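Local coordinates for galactose-binding like protein (Bacteroides thetaiotaomicron, PDB 7M1A) that probably binds galactose-type sugars as a SusE-like protein, this chain being its calcium-binding C-terminal part, with a possible degradative role, at residues M1-L13 against Y166-G177. Numbering follows the deposited sequence.
Sequences MELDKTKFREMYL and YNICFTELTFWG. With CA (calcium ion), chain F.
Phe8 carries the apolar centre: the CE2 corner of its ring lies 4.2 Å from Phe175 CD1, and Leu173 CD1 comes up to the ring edge close to its plane. Leu62 and Phe60 of strand 56-66 back Phe8 and Phe175 respectively, so the cluster sits between the two sheets. Leu3 extends it toward the chain ends by laying CD1 against Phe175 CB, with CD2 near Gly177 N.

Beyond these side chains the two ends of the modelled chain pair backbone to backbone. Leu3 N gives a nearly straight bond to Phe175 O (N-H...O 169°), and Gly177 N donates to Met1 O at 2.8 Å; Glu2 and Trp176 thus form a single beta bridge. Water 2 joins Leu3 O to Phe175 N. Glu2 CG lies over one face of the Trp176 indole, while CB touches the ring at CD1; the carboxylate carbon of Glu2 meets Thr174 CG2, and water 1 links Glu2 OE1 to Trp176 NE1.

Lys5 makes the polar edge. With CG beside the backbone N (chi1 -66°) and the rest of the chain extended, it carries NZ to strand 172-176, where three acceptors hold the ammonium: Glu172 OE2 at 2.7 Å in a salt bridge, Thr174 OG1 and Leu173 O. Glu2 OE2, 3.9 Å from Lys5 NZ, adds a long ionic contact. Glu172 OE2 uses its anti lone pair for Lys5 and also accepts from Gly32 N, whereas Glu172 OE1 binds the calcium ion at 2.3 Å. This shared carboxylate makes Lys5 a second-shell residue that probably helps orient the metal ligand. Thr171 O, Tyr28 O, Asn31 OD1, Arg33 O and a water complete the calcium site, at a classic beta bulge where Thr171 and Glu172 face Trp74, within a two-sheet beta-sandwich consistent with the galactose-binding domain fold.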
loop_
_atom_site.group_PDB
_atom_site.type_symbol
_atom_site.label_atom_id
_atom_site.label_comp_id
_atom_site.label_asym_id
_atom_site.label_seq_id
_atom_site.Cartn_x
_atom_site.Cartn_y
_atom_site.Cartn_z
HETATM N N MSE A 1 17.081 17.326 10.247
HETATM C CA MSE A 1 16.489 16.102 10.857
HETATM C C MSE A 1 16.119 15.068 9.816
HETATM O O MSE A 1 15.718 15.443 8.714
HETATM C CB MSE A 1 15.239 16.416 11.707
HETATM C CG MSE A 1 13.890 16.707 10.984
HETATM SE SE MSE A 1 12.433 16.629 12.313
HETATM C CE MSE A 1 11.782 14.766 12.263
ATOM N N GLU A 2 16.291 13.789 10.172
ATOM C CA GLU A 2 15.782 12.728 9.348
ATOM C C GLU A 2 14.258 12.734 9.509
ATOM O O GLU A 2 13.704 12.708 10.623
ATOM C CB GLU A 2 16.407 11.399 9.779
ATOM C CG GLU A 2 15.856 10.259 8.949
ATOM C CD GLU A 2 16.525 8.920 9.206
ATOM O OE1 GLU A 2 17.751 8.898 9.494
ATOM O OE2 GLU A 2 15.815 7.941 8.991
ATOM N N LEU A 3 13.539 12.651 8.391
ATOM C CA LEU A 3 12.080 12.602 8.522
ATOM C C LEU A 3 11.659 11.259 9.111
ATOM O O LEU A 3 12.300 10.225 8.861
ATOM C CB LEU A 3 11.430 12.790 7.152
ATOM C CG LEU A 3 11.657 14.139 6.435
ATOM C CD1 LEU A 3 10.684 14.285 5.250
ATOM C CD2 LEU A 3 11.544 15.360 7.370
ATOM N N ASP A 4 10.635 11.271 9.955
ATOM C CA ASP A 4 10.182 10.121 10.719
ATOM C C ASP A 4 9.473 9.128 9.790
ATOM O O ASP A 4 8.343 9.347 9.326
ATOM C CB ASP A 4 9.225 10.613 11.817
ATOM C CG ASP A 4 8.789 9.467 12.742
ATOM O OD1 ASP A 4 9.078 8.311 12.449
ATOM O OD2 ASP A 4 8.067 9.817 13.756
ATOM N N LYS A 5 10.200 8.042 9.497
ATOM C CA LYS A 5 9.701 7.014 8.564
ATOM C C LYS A 5 8.476 6.261 9.086
ATOM O O LYS A 5 7.738 5.709 8.265
ATOM C CB LYS A 5 10.794 5.996 8.198
ATOM C CG LYS A 5 11.919 6.635 7.399
ATOM C CD LYS A 5 13.080 5.686 7.196
ATOM C CE LYS A 5 14.098 6.266 6.223
ATOM N NZ LYS A 5 15.270 5.374 6.068
ATOM N N THR A 6 8.229 6.354 10.421
ATOM C CA THR A 6 7.033 5.702 10.942
ATOM C C THR A 6 5.747 6.313 10.408
ATOM O O THR A 6 4.693 5.655 10.444
ATOM C CB THR A 6 7.020 5.576 12.481
ATOM O OG1 THR A 6 6.798 6.905 12.989
ATOM C CG2 THR A 6 8.253 4.895 13.060
ATOM N N LYS A 7 5.847 7.564 9.904
ATOM C CA LYS A 7 4.723 8.304 9.388
ATOM C C LYS A 7 4.535 8.111 7.877
ATOM O O LYS A 7 3.543 8.548 7.276
ATOM C CB LYS A 7 4.868 9.780 9.686
ATOM C CG LYS A 7 4.929 10.052 11.182
ATOM C CD LYS A 7 4.909 11.513 11.490
ATOM C CE LYS A 7 4.978 11.797 13.001
ATOM N NZ LYS A 7 3.981 11.003 13.802
ATOM N N PHE A 8 5.529 7.511 7.195
ATOM C CA PHE A 8 5.409 7.409 5.706
ATOM C C PHE A 8 4.269 6.432 5.371
ATOM O O PHE A 8 4.017 5.457 6.111
ATOM C CB PHE A 8 6.722 6.855 5.092
ATOM C CG PHE A 8 7.917 7.766 5.063
ATOM C CD1 PHE A 8 7.995 8.936 5.831
ATOM C CD2 PHE A 8 9.006 7.417 4.221
ATOM C CE1 PHE A 8 9.126 9.746 5.778
ATOM C CE2 PHE A 8 10.154 8.208 4.171
ATOM C CZ PHE A 8 10.233 9.340 4.975
ATOM N N ARG A 9 3.616 6.676 4.234
ATOM C CA ARG A 9 2.534 5.801 3.826
ATOM C C ARG A 9 2.567 5.531 2.336
ATOM O O ARG A 9 2.807 6.461 1.530
ATOM C CB ARG A 9 1.160 6.431 4.131
ATOM C CG ARG A 9 0.941 6.634 5.618
ATOM C CD ARG A 9 0.635 5.383 6.415
ATOM N NE ARG A 9 0.330 5.635 7.770
ATOM C CZ ARG A 9 1.200 5.603 8.778
ATOM N NH1 ARG A 9 2.467 5.347 8.565
ATOM N NH2 ARG A 9 0.802 5.831 10.011
ATOM N N GLU A 10 2.367 4.264 1.945
ATOM C CA GLU A 10 2.211 3.909 0.537
ATOM C C GLU A 10 0.964 4.611 -0.023
ATOM O O GLU A 10 -0.010 4.829 0.693
ATOM C CB GLU A 10 2.111 2.381 0.472
ATOM C CG GLU A 10 1.945 1.778 -0.892
ATOM C CD GLU A 10 0.554 1.540 -1.398
ATOM O OE1 GLU A 10 -0.360 2.232 -0.869
ATOM O OE2 GLU A 10 0.432 0.844 -2.385
HETATM N N MSE A 11 1.056 5.004 -1.306
HETATM C CA MSE A 11 -0.106 5.429 -2.070
HETATM C C MSE A 11 -0.166 4.605 -3.341
HETATM O O MSE A 11 0.836 3.978 -3.736
HETATM C CB MSE A 11 -0.024 6.906 -2.359
HETATM C CG MSE A 11 -0.065 7.724 -1.088
HETATM SE SE MSE A 11 -0.152 9.646 -1.431
HETATM C CE MSE A 11 -1.983 9.703 -2.045
ATOM N N TYR A 12 -1.281 4.739 -4.100
ATOM C CA TYR A 12 -1.368 3.963 -5.333
ATOM C C TYR A 12 -2.299 4.761 -6.228
ATOM O O TYR A 12 -3.515 4.831 -5.964
ATOM C CB TYR A 12 -1.918 2.551 -5.152
ATOM C CG TYR A 12 -1.780 1.794 -6.458
ATOM C CD1 TYR A 12 -0.518 1.343 -6.940
ATOM C CD2 TYR A 12 -2.907 1.659 -7.297
ATOM C CE1 TYR A 12 -0.413 0.734 -8.187
ATOM C CE2 TYR A 12 -2.792 1.034 -8.535
ATOM C CZ TYR A 12 -1.544 0.621 -8.989
ATOM O OH TYR A 12 -1.436 0.078 -10.221
ATOM N N LEU A 13 -1.714 5.488 -7.199
ATOM C CA LEU A 13 -2.464 6.313 -8.133
ATOM C C LEU A 13 -2.615 5.585 -9.447
ATOM O O LEU A 13 -1.888 4.665 -9.711
ATOM C CB LEU A 13 -1.703 7.617 -8.412
ATOM C CG LEU A 13 -1.200 8.414 -7.208
ATOM C CD1 LEU A 13 -0.665 9.783 -7.613
ATOM C CD2 LEU A 13 -2.339 8.597 -6.169
ATOM N N TYR A 166 12.877 -0.288 -17.718
ATOM C CA TYR A 166 12.137 0.693 -16.919
ATOM C C TYR A 166 11.825 0.164 -15.503
ATOM O O TYR A 166 11.320 0.941 -14.699
ATOM C CB TYR A 166 10.810 1.071 -17.597
ATOM C CG TYR A 166 10.935 1.877 -18.855
ATOM C CD1 TYR A 166 11.761 2.989 -18.944
ATOM C CD2 TYR A 166 10.351 1.420 -20.032
ATOM C CE1 TYR A 166 11.872 3.747 -20.131
ATOM C CE2 TYR A 166 10.472 2.140 -21.217
ATOM C CZ TYR A 166 11.258 3.287 -21.275
ATOM O OH TYR A 166 11.356 4.016 -22.431
ATOM N N ASN A 167 12.099 -1.135 -15.211
ATOM C CA ASN A 167 11.828 -1.693 -13.892
ATOM C C ASN A 167 12.685 -1.028 -12.826
ATOM O O ASN A 167 13.722 -0.459 -13.100
ATOM C CB ASN A 167 11.935 -3.226 -13.960
ATOM C CG ASN A 167 10.756 -3.791 -14.714
ATOM O OD1 ASN A 167 9.615 -3.747 -14.207
ATOM N ND2 ASN A 167 10.987 -4.344 -15.894
ATOM N N ILE A 168 12.273 -1.212 -11.576
ATOM C CA ILE A 168 13.108 -0.748 -10.483
ATOM C C ILE A 168 13.004 -1.693 -9.280
ATOM O O ILE A 168 11.924 -2.173 -8.919
ATOM C CB ILE A 168 12.777 0.726 -10.083
ATOM C CG1 ILE A 168 13.723 1.277 -9.006
ATOM C CG2 ILE A 168 11.301 0.846 -9.672
ATOM C CD1 ILE A 168 13.580 2.753 -8.763
ATOM N N CYS A 169 14.142 -1.916 -8.587
ATOM C CA CYS A 169 14.129 -2.546 -7.269
ATOM C C CYS A 169 15.215 -1.828 -6.429
ATOM O O CYS A 169 16.260 -1.430 -6.945
ATOM C CB CYS A 169 14.417 -4.050 -7.374
ATOM S SG CYS A 169 16.016 -4.535 -8.071
ATOM N N PHE A 170 15.005 -1.757 -5.121
ATOM C CA PHE A 170 15.975 -1.184 -4.201
ATOM C C PHE A 170 15.536 -1.501 -2.767
ATOM O O PHE A 170 14.393 -2.005 -2.580
ATOM C CB PHE A 170 16.249 0.314 -4.392
ATOM C CG PHE A 170 15.096 1.204 -4.067
ATOM C CD1 PHE A 170 14.031 1.343 -4.993
ATOM C CD2 PHE A 170 15.049 1.933 -2.899
ATOM C CE1 PHE A 170 12.963 2.211 -4.736
ATOM C CE2 PHE A 170 13.960 2.800 -2.638
ATOM C CZ PHE A 170 12.927 2.895 -3.553
ATOM N N THR A 171 16.416 -1.235 -1.761
ATOM C CA THR A 171 16.149 -1.680 -0.401
ATOM C C THR A 171 15.701 -0.550 0.542
ATOM O O THR A 171 14.970 -0.885 1.532
ATOM C CB THR A 171 17.331 -2.443 0.214
ATOM O OG1 THR A 171 16.973 -2.881 1.531
ATOM C CG2 THR A 171 18.598 -1.604 0.362
ATOM N N GLU A 172 16.139 0.711 0.387
ATOM C CA GLU A 172 15.831 1.729 1.392
ATOM C C GLU A 172 16.016 3.096 0.754
ATOM O O GLU A 172 16.908 3.265 -0.106
ATOM C CB GLU A 172 16.769 1.627 2.625
ATOM C CG GLU A 172 16.368 2.473 3.831
ATOM C CD GLU A 172 15.056 2.064 4.512
ATOM O OE1 GLU A 172 14.514 0.983 4.218
ATOM O OE2 GLU A 172 14.634 2.798 5.409
ATOM N N LEU A 173 15.220 4.072 1.209
ATOM C CA LEU A 173 15.500 5.470 0.917
ATOM C C LEU A 173 15.405 6.242 2.216
ATOM O O LEU A 173 14.842 5.736 3.204
ATOM C CB LEU A 173 14.614 6.018 -0.221
ATOM C CG LEU A 173 13.121 5.715 -0.166
ATOM C CD1 LEU A 173 12.499 6.474 0.996
ATOM C CD2 LEU A 173 12.500 6.104 -1.506
ATOM N N THR A 174 15.973 7.466 2.237
ATOM C CA THR A 174 15.882 8.308 3.416
ATOM C C THR A 174 15.707 9.744 2.930
ATOM O O THR A 174 16.375 10.162 1.978
ATOM C CB THR A 174 17.157 8.208 4.272
ATOM O OG1 THR A 174 17.290 6.812 4.635
ATOM C CG2 THR A 174 17.076 9.019 5.549
ATOM N N PHE A 175 14.850 10.503 3.635
ATOM C CA PHE A 175 14.749 11.943 3.435
ATOM C C PHE A 175 15.175 12.661 4.727
ATOM O O PHE A 175 14.911 12.201 5.839
ATOM C CB PHE A 175 13.334 12.440 3.146
ATOM C CG PHE A 175 12.831 12.017 1.797
ATOM C CD1 PHE A 175 12.316 10.726 1.529
ATOM C CD2 PHE A 175 12.949 12.892 0.742
ATOM C CE1 PHE A 175 11.915 10.373 0.240
ATOM C CE2 PHE A 175 12.544 12.519 -0.545
ATOM C CZ PHE A 175 12.009 11.259 -0.823
ATOM N N TRP A 176 15.820 13.817 4.552
ATOM C CA TRP A 176 16.108 14.737 5.635
ATOM C C TRP A 176 15.440 16.079 5.301
ATOM O O TRP A 176 15.346 16.391 4.127
ATOM C CB TRP A 176 17.640 14.881 5.880
ATOM C CG TRP A 176 18.387 13.674 6.334
ATOM C CD1 TRP A 176 18.751 13.360 7.622
ATOM C CD2 TRP A 176 18.807 12.563 5.498
ATOM N NE1 TRP A 176 19.398 12.184 7.620
ATOM C CE2 TRP A 176 19.493 11.665 6.362
ATOM C CE3 TRP A 176 18.772 12.253 4.121
ATOM C CZ2 TRP A 176 20.158 10.545 5.892
ATOM C CZ3 TRP A 176 19.441 11.130 3.646
ATOM C CH2 TRP A 176 20.129 10.267 4.529
ATOM N N GLY A 177 15.003 16.838 6.334
ATOM C CA GLY A 177 14.583 18.241 6.132
ATOM C C GLY A 177 14.038 18.936 7.354
ATOM O O GLY A 177 14.513 18.397 8.406
HETATM CA CA CA F . 14.622 -1.277 3.771
HETATM O O HOH W 1 20.033 10.341 9.743
HETATM O O HOH W 2 13.550 9.796 6.240
HETATM O O HOH W 3 14.931 -3.602 3.924
#